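Long-range contacts in type 2A phosphatase-associated protein 42 (Saccharomyces cerevisiae, PDB 2V0P), which inhibits the PP2A-type phosphatase SIT4, associates with PP2A catalytic subunits and takes part in negative regulation of TOR signalling: residues S37-L42 against L81-R86; Y77-L82 against V108-N113. All blocks are in the same frame, centred on the assembly; numbering follows the deposited sequence.

How the contacts relate
Helix 75-83 serves both contacts: its Leu82 packs on helix 29-52 in contact 1, while its Tyr77, Leu79, Gly80 and Leu81 meet helix 93-120 in contact 2. The two centres lie 10 Å apart, and packing continues from one to the other, with Leu42 CD2 3.6 Å from Leu79 N and Ile83 CD1 4.1 Å from Ser110 OG. Contact 2 is near the middle of the chain, its centre about 4 Å from the chain centre, against about 12 Å for contact 1. The side chains of Ile83 and Phe111 each stay about 11 Å from a bound zinc ion, so neither contact forms a metal site.

Contact 1. Residues S37-L42 against L81-R86; sequences STIKKL and LLISRR
Apolar packing carries this contact, and Ile39 with Leu82 supplies most of it: their CA atoms, 6.7 Å apart, are the nearest pair between the two backbones. The two side chains run past each other in opposite directions, bringing Ile39 CG1 to 3.6 Å from Leu82 CB. With chi1 of -62°, Leu82 CG lies anti to the carbonyl carbon, which turns the CD1 branch to the other helix, where it touches both Leu42 and Thr38. Leu42 CD2 stands 3.7 Å from Leu82 CD1, and Thr38 CG2 comes in more loosely, at about a right angle. Ile83 adds a lighter touch, its CG1 4.1 Å from Ile39 CD1.

Through these residues helix 29-52 packs against helix 75-83 and the turn that follows Leu82 in the all-helical, tetratricopeptide repeat-like N-terminal domain of Tap42. Tyr15 of helix 4-19 also touches Leu82, and Phe8 touches Leu42.

Arg86, the last residue of the type I beta turn that begins at Ile83, adds its aliphatic part to the apolar surface. Ile39 CD1 lies 3.6 Å from Arg86 CG, and the arginine chain bends at chi2 and chi3 before reaching the guanidinium, which Ile39 CD1 approaches obliquely.

Arg86 NH1 bonds to Gln32 OE1, on helix 29-52, and Thr38 OG1 to Leu34 O in its own helix. Arg85 turns back to its own segment, where NH1 donates to Leu81 O at 2.8 Å, with an N-H...O angle of 150°; the oxygen lies close to the guanidinium plane.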
ATOM      1  N   SER A  37      26.146 -15.076  -1.006  1.00 30.95           N
ATOM      2  CA  SER A  37      27.629 -15.046  -1.113  1.00 33.97           C
ATOM      3  C   SER A  37      28.079 -13.718  -1.718  1.00 32.44           C
ATOM      4  O   SER A  37      29.103 -13.193  -1.333  1.00 33.32           O
ATOM      5  CB  SER A  37      28.195 -16.223  -1.850  1.00 32.34           C
ATOM      6  OG  SER A  37      27.744 -16.270  -3.168  1.00 38.12           O
ATOM      7  N   THR A  38      27.271 -13.172  -2.625  1.00 33.53           N
ATOM      8  CA  THR A  38      27.505 -11.851  -3.150  1.00 29.02           C
ATOM      9  C   THR A  38      27.507 -10.789  -2.078  1.00 29.97           C
ATOM     10  O   THR A  38      28.408  -9.903  -1.986  1.00 32.44           O
ATOM     11  CB  THR A  38      26.654 -11.553  -4.342  1.00 30.80           C
ATOM     12  OG1 THR A  38      26.844 -12.568  -5.277  1.00 30.89           O
ATOM     13  CG2 THR A  38      27.071 -10.115  -5.050  1.00 32.97           C
ATOM     14  N   ILE A  39      26.513 -10.809  -1.229  1.00 30.32           N
ATOM     15  CA  ILE A  39      26.485  -9.875  -0.147  1.00 30.09           C
ATOM     16  C   ILE A  39      27.686 -10.039   0.761  1.00 31.93           C
ATOM     17  O   ILE A  39      28.307  -9.041   1.122  1.00 34.18           O
ATOM     18  CB  ILE A  39      25.151 -10.042   0.668  1.00 29.80           C
ATOM     19  CG1 ILE A  39      23.976  -9.548  -0.140  1.00 32.16           C
ATOM     20  CG2 ILE A  39      25.211  -9.310   1.911  1.00 28.63           C
ATOM     21  CD1 ILE A  39      22.636 -10.091   0.570  1.00 30.73           C
ATOM     22  N   LYS A  40      28.034 -11.267   1.120  1.00 34.10           N
ATOM     23  CA  LYS A  40      29.161 -11.511   1.999  1.00 36.01           C
ATOM     24  C   LYS A  40      30.452 -10.863   1.386  1.00 34.24           C
ATOM     25  O   LYS A  40      31.165 -10.155   2.073  1.00 36.03           O
ATOM     26  CB  LYS A  40      29.322 -13.008   2.308  1.00 36.88           C
ATOM     27  CG  LYS A  40      28.214 -13.588   3.193  1.00 38.37           C
ATOM     28  CD  LYS A  40      28.461 -15.075   3.479  1.00 39.55           C
ATOM     29  CE  LYS A  40      27.362 -15.704   4.336  1.00 44.99           C
ATOM     30  NZ  LYS A  40      27.422 -15.279   5.773  1.00 48.83           N
ATOM     31  N   LYS A  41      30.674 -11.076   0.098  1.00 32.71           N
ATOM     32  CA  LYS A  41      31.771 -10.474  -0.664  1.00 34.36           C
ATOM     33  C   LYS A  41      31.756  -8.952  -0.634  1.00 34.85           C
ATOM     34  O   LYS A  41      32.802  -8.319  -0.489  1.00 33.70           O
ATOM     35  CB  LYS A  41      31.704 -10.891  -2.121  1.00 34.83           C
ATOM     36  CG  LYS A  41      32.177 -12.303  -2.395  1.00 36.22           C
ATOM     37  CD  LYS A  41      32.018 -12.606  -3.847  1.00 40.44           C
ATOM     38  CE  LYS A  41      32.412 -14.044  -4.150  1.00 47.88           C
ATOM     39  NZ  LYS A  41      32.177 -14.347  -5.605  1.00 51.54           N
ATOM     40  N   LEU A  42      30.585  -8.374  -0.869  1.00 31.75           N
ATOM     41  CA  LEU A  42      30.471  -6.916  -0.821  1.00 32.20           C
ATOM     42  C   LEU A  42      30.695  -6.350   0.577  1.00 31.22           C
ATOM     43  O   LEU A  42      31.218  -5.293   0.711  1.00 33.76           O
ATOM     44  CB  LEU A  42      29.168  -6.451  -1.447  1.00 32.47           C
ATOM     45  CG  LEU A  42      28.932  -4.944  -1.607  1.00 32.95           C
ATOM     46  CD1 LEU A  42      30.067  -4.331  -2.432  1.00 34.90           C
ATOM     47  CD2 LEU A  42      27.585  -4.715  -2.312  1.00 32.91           C
ATOM     48  N   LEU A  81      20.399  -2.794  -2.681  1.00 31.83           N
ATOM     49  CA  LEU A  81      19.786  -3.534  -3.726  1.00 34.54           C
ATOM     50  C   LEU A  81      19.824  -5.080  -3.474  1.00 34.22           C
ATOM     51  O   LEU A  81      18.837  -5.797  -3.710  1.00 35.12           O
ATOM     52  CB  LEU A  81      20.443  -3.213  -5.026  1.00 33.75           C
ATOM     53  CG  LEU A  81      20.296  -1.847  -5.652  1.00 35.66           C
ATOM     54  CD1 LEU A  81      21.110  -1.862  -6.891  1.00 38.28           C
ATOM     55  CD2 LEU A  81      18.806  -1.561  -5.945  1.00 36.24           C
ATOM     56  N   LEU A  82      20.959  -5.570  -3.009  1.00 34.91           N
ATOM     57  CA  LEU A  82      21.088  -7.006  -2.805  1.00 33.55           C
ATOM     58  C   LEU A  82      20.297  -7.489  -1.611  1.00 33.01           C
ATOM     59  O   LEU A  82      19.632  -8.481  -1.725  1.00 33.83           O
ATOM     60  CB  LEU A  82      22.575  -7.392  -2.625  1.00 36.40           C
ATOM     61  CG  LEU A  82      23.464  -7.081  -3.829  1.00 28.20           C
ATOM     62  CD1 LEU A  82      24.903  -7.067  -3.326  1.00 40.88           C
ATOM     63  CD2 LEU A  82      23.371  -8.069  -4.832  1.00 28.21           C
ATOM     64  N   ILE A  83      20.408  -6.803  -0.485  1.00 33.01           N
ATOM     65  CA  ILE A  83      19.730  -7.156   0.721  1.00 35.14           C
ATOM     66  C   ILE A  83      18.189  -7.144   0.548  1.00 35.38           C
ATOM     67  O   ILE A  83      17.528  -8.007   1.020  1.00 35.54           O
ATOM     68  CB  ILE A  83      20.144  -6.263   1.887  1.00 36.57           C
ATOM     69  CG1 ILE A  83      21.651  -6.436   2.175  1.00 34.61           C
ATOM     70  CG2 ILE A  83      19.367  -6.673   3.177  1.00 36.95           C
ATOM     71  CD1 ILE A  83      22.131  -5.625   3.175  1.00 34.77           C
ATOM     72  N   SER A  84      17.645  -6.180  -0.175  1.00 35.68           N
ATOM     73  CA  SER A  84      16.172  -6.144  -0.308  1.00 35.99           C
ATOM     74  C   SER A  84      15.619  -7.410  -0.973  1.00 35.35           C
ATOM     75  O   SER A  84      14.414  -7.695  -0.889  1.00 33.92           O
ATOM     76  CB  SER A  84      15.758  -4.893  -1.076  1.00 34.69           C
ATOM     77  OG  SER A  84      16.141  -5.003  -2.401  1.00 32.39           O
ATOM     78  N   ARG A  85      16.526  -8.205  -1.573  1.00 35.05           N
ATOM     79  CA  ARG A  85      16.167  -9.333  -2.362  1.00 33.13           C
ATOM     80  C   ARG A  85      16.267 -10.709  -1.595  1.00 32.50           C
ATOM     81  O   ARG A  85      15.852 -11.707  -2.106  1.00 28.58           O
ATOM     82  CB  ARG A  85      16.994  -9.368  -3.644  1.00 33.67           C
ATOM     83  CG  ARG A  85      16.533  -8.516  -4.765  1.00 34.25           C
ATOM     84  CD  ARG A  85      17.635  -8.218  -5.768  1.00 38.50           C
ATOM     85  NE  ARG A  85      17.088  -7.484  -6.910  1.00 36.16           N
ATOM     86  CZ  ARG A  85      16.831  -6.189  -6.924  1.00 36.22           C
ATOM     87  NH1 ARG A  85      17.118  -5.426  -5.885  1.00 37.45           N
ATOM     88  NH2 ARG A  85      16.282  -5.630  -7.997  1.00 44.06           N
ATOM     89  N   ARG A  86      16.825 -10.679  -0.395  1.00 32.48           N
ATOM     90  CA  ARG A  86      16.979 -11.825   0.469  1.00 34.78           C
ATOM     91  C   ARG A  86      15.614 -12.317   0.948  1.00 33.54           C
ATOM     92  O   ARG A  86      14.731 -11.533   1.166  1.00 31.79           O
ATOM     93  CB  ARG A  86      17.862 -11.449   1.655  1.00 36.02           C
ATOM     94  CG  ARG A  86      19.327 -11.298   1.255  1.00 37.12           C
ATOM     95  CD  ARG A  86      19.991 -12.695   1.138  1.00 40.18           C
ATOM     96  NE  ARG A  86      20.270 -13.319   2.416  1.00 38.92           N
ATOM     97  CZ  ARG A  86      20.074 -14.616   2.681  1.00 42.99           C
ATOM     98  NH1 ARG A  86      19.566 -15.430   1.764  1.00 41.50           N
ATOM     99  NH2 ARG A  86      20.376 -15.107   3.879  1.00 42.94           N
TER

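Contact 2. Residues Y77-L82 against V108-N113; sequences YYLGLL and VESFIN
Ser110 and Phe111 press against Gly80 where two antiparallel helices of the TPR-like domain come close together. The axes of the short helical segments 77-82 and 108-113 approach to 7.5 Å at a signed crossing angle of -163°, and the CA atoms of Gly80 and Ser110 are 5.0 Å apart. Such an approach is consistent with the absence of a side chain at Gly80.

Ser110 comes first along 108-113, its CB directed at the other helix and 3.5 Å from Gly80 N. Its OG, anti to the carbonyl carbon, meets Leu79 CB at 3.7 Å; this is a van der Waals contact. The backbone oxygen of Gly80 is bonded elsewhere, to Ser107 OG one turn earlier on helix 93-120.

Phe111 follows and has the largest buried area of any residue in the contact, 89 Å². Its chi1 of -81° carries the ring across the glycine, which packs against one face: Gly80 CA is 3.7 Å from the ring centroid and 14° off the normal, a CH-pi contact. Further out, Phe111 CZ is 3.4 Å from Gly80 C, so the ring covers peptide backbone as well as the CA. At the ring edge, in its plane, lie Tyr77 CD1 and Leu81 CD2. The Leu81 side chain crosses Phe111 at about a right angle, while its CG lies over one face of the Tyr77 ring, offset toward the rim.

The Tyr77 ring also stacks with Phe211, and its hydroxyl bonds to Asp214 OD2, tying this packing to helix 199-231. Thr215 of that helix touches both aromatic side chains. Within the contact itself, the two side chains cross obliquely, with Tyr77 CD1, at the edge of the Phe111 ring, 3.7 Å from Phe111 CE1.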
ATOM      1  N   TYR A  77      24.918   1.432  -1.883  1.00 35.46           N
ATOM      2  CA  TYR A  77      23.828   1.361  -2.785  1.00 34.99           C
ATOM      3  C   TYR A  77      23.602  -0.120  -3.192  1.00 36.08           C
ATOM      4  O   TYR A  77      22.473  -0.606  -3.158  1.00 32.07           O
ATOM      5  CB  TYR A  77      24.012   2.226  -4.021  1.00 35.45           C
ATOM      6  CG  TYR A  77      23.029   2.058  -5.148  1.00 32.04           C
ATOM      7  CD1 TYR A  77      21.671   2.537  -5.063  1.00 32.74           C
ATOM      8  CD2 TYR A  77      23.416   1.457  -6.337  1.00 29.90           C
ATOM      9  CE1 TYR A  77      20.810   2.378  -6.130  1.00 27.34           C
ATOM     10  CE2 TYR A  77      22.545   1.341  -7.365  1.00 36.11           C
ATOM     11  CZ  TYR A  77      21.208   1.820  -7.219  1.00 30.93           C
ATOM     12  OH  TYR A  77      20.378   1.690  -8.231  1.00 30.86           O
ATOM     13  N   TYR A  78      24.694  -0.799  -3.557  1.00 33.77           N
ATOM     14  CA  TYR A  78      24.612  -2.117  -4.053  1.00 33.30           C
ATOM     15  C   TYR A  78      24.181  -3.098  -2.882  1.00 35.07           C
ATOM     16  O   TYR A  78      23.498  -4.041  -3.128  1.00 33.82           O
ATOM     17  CB  TYR A  78      25.954  -2.510  -4.723  1.00 36.46           C
ATOM     18  CG  TYR A  78      25.991  -2.062  -6.158  1.00 33.27           C
ATOM     19  CD1 TYR A  78      26.720  -0.976  -6.547  1.00 35.94           C
ATOM     20  CD2 TYR A  78      25.206  -2.699  -7.109  1.00 36.57           C
ATOM     21  CE1 TYR A  78      26.734  -0.568  -7.830  1.00 38.60           C
ATOM     22  CE2 TYR A  78      25.185  -2.276  -8.415  1.00 41.26           C
ATOM     23  CZ  TYR A  78      25.964  -1.207  -8.763  1.00 40.31           C
ATOM     24  OH  TYR A  78      25.985  -0.780 -10.062  1.00 42.22           O
ATOM     25  N   LEU A  79      24.617  -2.844  -1.669  1.00 35.24           N
ATOM     26  CA  LEU A  79      24.195  -3.601  -0.521  1.00 37.25           C
ATOM     27  C   LEU A  79      22.665  -3.414  -0.351  1.00 36.95           C
ATOM     28  O   LEU A  79      21.964  -4.370  -0.158  1.00 38.16           O
ATOM     29  CB  LEU A  79      24.970  -3.225   0.738  1.00 36.05           C
ATOM     30  CG  LEU A  79      26.437  -3.711   0.999  1.00 33.39           C
ATOM     31  CD1 LEU A  79      26.867  -3.106   2.241  1.00 33.56           C
ATOM     32  CD2 LEU A  79      26.576  -5.189   1.094  1.00 33.48           C
ATOM     33  N   GLY A  80      22.190  -2.178  -0.459  1.00 36.92           N
ATOM     34  CA  GLY A  80      20.741  -1.894  -0.503  1.00 35.59           C
ATOM     35  C   GLY A  80      19.959  -2.753  -1.455  1.00 31.92           C
ATOM     36  O   GLY A  80      18.979  -3.373  -1.064  1.00 35.30           O
ATOM     37  N   LEU A  81      20.399  -2.794  -2.681  1.00 31.83           N
ATOM     38  CA  LEU A  81      19.786  -3.534  -3.726  1.00 34.54           C
ATOM     39  C   LEU A  81      19.824  -5.080  -3.474  1.00 34.22           C
ATOM     40  O   LEU A  81      18.837  -5.797  -3.710  1.00 35.12           O
ATOM     41  CB  LEU A  81      20.443  -3.213  -5.026  1.00 33.75           C
ATOM     42  CG  LEU A  81      20.296  -1.847  -5.652  1.00 35.66           C
ATOM     43  CD1 LEU A  81      21.110  -1.862  -6.891  1.00 38.28           C
ATOM     44  CD2 LEU A  81      18.806  -1.561  -5.945  1.00 36.24           C
ATOM     45  N   LEU A  82      20.959  -5.570  -3.009  1.00 34.91           N
ATOM     46  CA  LEU A  82      21.088  -7.006  -2.805  1.00 33.55           C
ATOM     47  C   LEU A  82      20.297  -7.489  -1.611  1.00 33.01           C
ATOM     48  O   LEU A  82      19.632  -8.481  -1.725  1.00 33.83           O
ATOM     49  CB  LEU A  82      22.575  -7.392  -2.625  1.00 36.40           C
ATOM     50  CG  LEU A  82      23.464  -7.081  -3.829  1.00 28.20           C
ATOM     51  CD1 LEU A  82      24.903  -7.067  -3.326  1.00 40.88           C
ATOM     52  CD2 LEU A  82      23.371  -8.069  -4.832  1.00 28.21           C
ATOM     53  N   VAL A 108      17.015  -0.649   3.527  1.00 35.08           N
ATOM     54  CA  VAL A 108      16.815   0.750   3.786  1.00 32.00           C
ATOM     55  C   VAL A 108      17.975   1.411   4.552  1.00 34.85           C
ATOM     56  O   VAL A 108      18.412   2.488   4.148  1.00 30.72           O
ATOM     57  CB  VAL A 108      15.429   1.051   4.391  1.00 35.55           C
ATOM     58  CG1 VAL A 108      15.311   2.499   4.794  1.00 34.80           C
ATOM     59  CG2 VAL A 108      14.296   0.619   3.387  1.00 33.29           C
ATOM     60  N   GLU A 109      18.510   0.759   5.604  1.00 33.89           N
ATOM     61  CA  GLU A 109      19.650   1.296   6.295  1.00 34.33           C
ATOM     62  C   GLU A 109      20.829   1.499   5.307  1.00 32.56           C
ATOM     63  O   GLU A 109      21.418   2.561   5.342  1.00 34.94           O
ATOM     64  CB  GLU A 109      20.077   0.436   7.464  1.00 34.38           C
ATOM     65  CG  GLU A 109      21.009   1.083   8.414  1.00 38.98           C
ATOM     66  CD  GLU A 109      21.104   0.324   9.729  1.00 48.53           C
ATOM     67  OE1 GLU A 109      20.118  -0.372  10.097  1.00 52.88           O
ATOM     68  OE2 GLU A 109      22.159   0.436  10.409  1.00 52.46           O
ATOM     69  N   SER A 110      21.144   0.496   4.500  1.00 29.50           N
ATOM     70  CA  SER A 110      22.217   0.601   3.532  1.00 34.36           C
ATOM     71  C   SER A 110      21.955   1.762   2.570  1.00 33.72           C
ATOM     72  O   SER A 110      22.852   2.537   2.270  1.00 35.27           O
ATOM     73  CB  SER A 110      22.446  -0.671   2.736  1.00 32.20           C
ATOM     74  OG  SER A 110      23.079  -1.627   3.502  1.00 40.47           O
ATOM     75  N   PHE A 111      20.738   1.840   2.074  1.00 32.82           N
ATOM     76  CA  PHE A 111      20.349   2.936   1.169  1.00 34.53           C
ATOM     77  C   PHE A 111      20.590   4.277   1.832  1.00 34.13           C
ATOM     78  O   PHE A 111      21.078   5.176   1.194  1.00 34.67           O
ATOM     79  CB  PHE A 111      18.880   2.767   0.698  1.00 33.48           C
ATOM     80  CG  PHE A 111      18.706   1.795  -0.430  1.00 31.88           C
ATOM     81  CD1 PHE A 111      19.413   1.948  -1.616  1.00 34.34           C
ATOM     82  CD2 PHE A 111      17.763   0.767  -0.344  1.00 31.32           C
ATOM     83  CE1 PHE A 111      19.275   1.070  -2.660  1.00 33.30           C
ATOM     84  CE2 PHE A 111      17.617  -0.124  -1.377  1.00 32.34           C
ATOM     85  CZ  PHE A 111      18.389   0.023  -2.574  1.00 32.52           C
ATOM     86  N   ILE A 112      20.267   4.404   3.116  1.00 34.30           N
ATOM     87  CA  ILE A 112      20.465   5.655   3.836  1.00 36.52           C
ATOM     88  C   ILE A 112      21.966   6.008   4.117  1.00 35.83           C
ATOM     89  O   ILE A 112      22.401   7.145   3.966  1.00 33.26           O
ATOM     90  CB  ILE A 112      19.527   5.744   5.070  1.00 36.91           C
ATOM     91  CG1 ILE A 112      18.046   5.692   4.572  1.00 39.80           C
ATOM     92  CG2 ILE A 112      19.789   6.988   5.859  1.00 38.67           C
ATOM     93  CD1 ILE A 112      17.018   5.791   5.665  1.00 39.17           C
ATOM     94  N   ASN A 113      22.727   4.990   4.486  1.00 34.33           N
ATOM     95  CA  ASN A 113      24.190   5.045   4.508  1.00 35.46           C
ATOM     96  C   ASN A 113      24.756   5.641   3.209  1.00 34.24           C
ATOM     97  O   ASN A 113      25.483   6.571   3.274  1.00 36.16           O
ATOM     98  CB  ASN A 113      24.740   3.628   4.756  1.00 33.69           C
ATOM     99  CG  ASN A 113      24.524   3.166   6.160  1.00 34.76           C
ATOM    100  OD1 ASN A 113      24.119   3.933   6.987  1.00 38.44           O
ATOM    101  ND2 ASN A 113      24.840   1.890   6.453  1.00 34.77           N
TER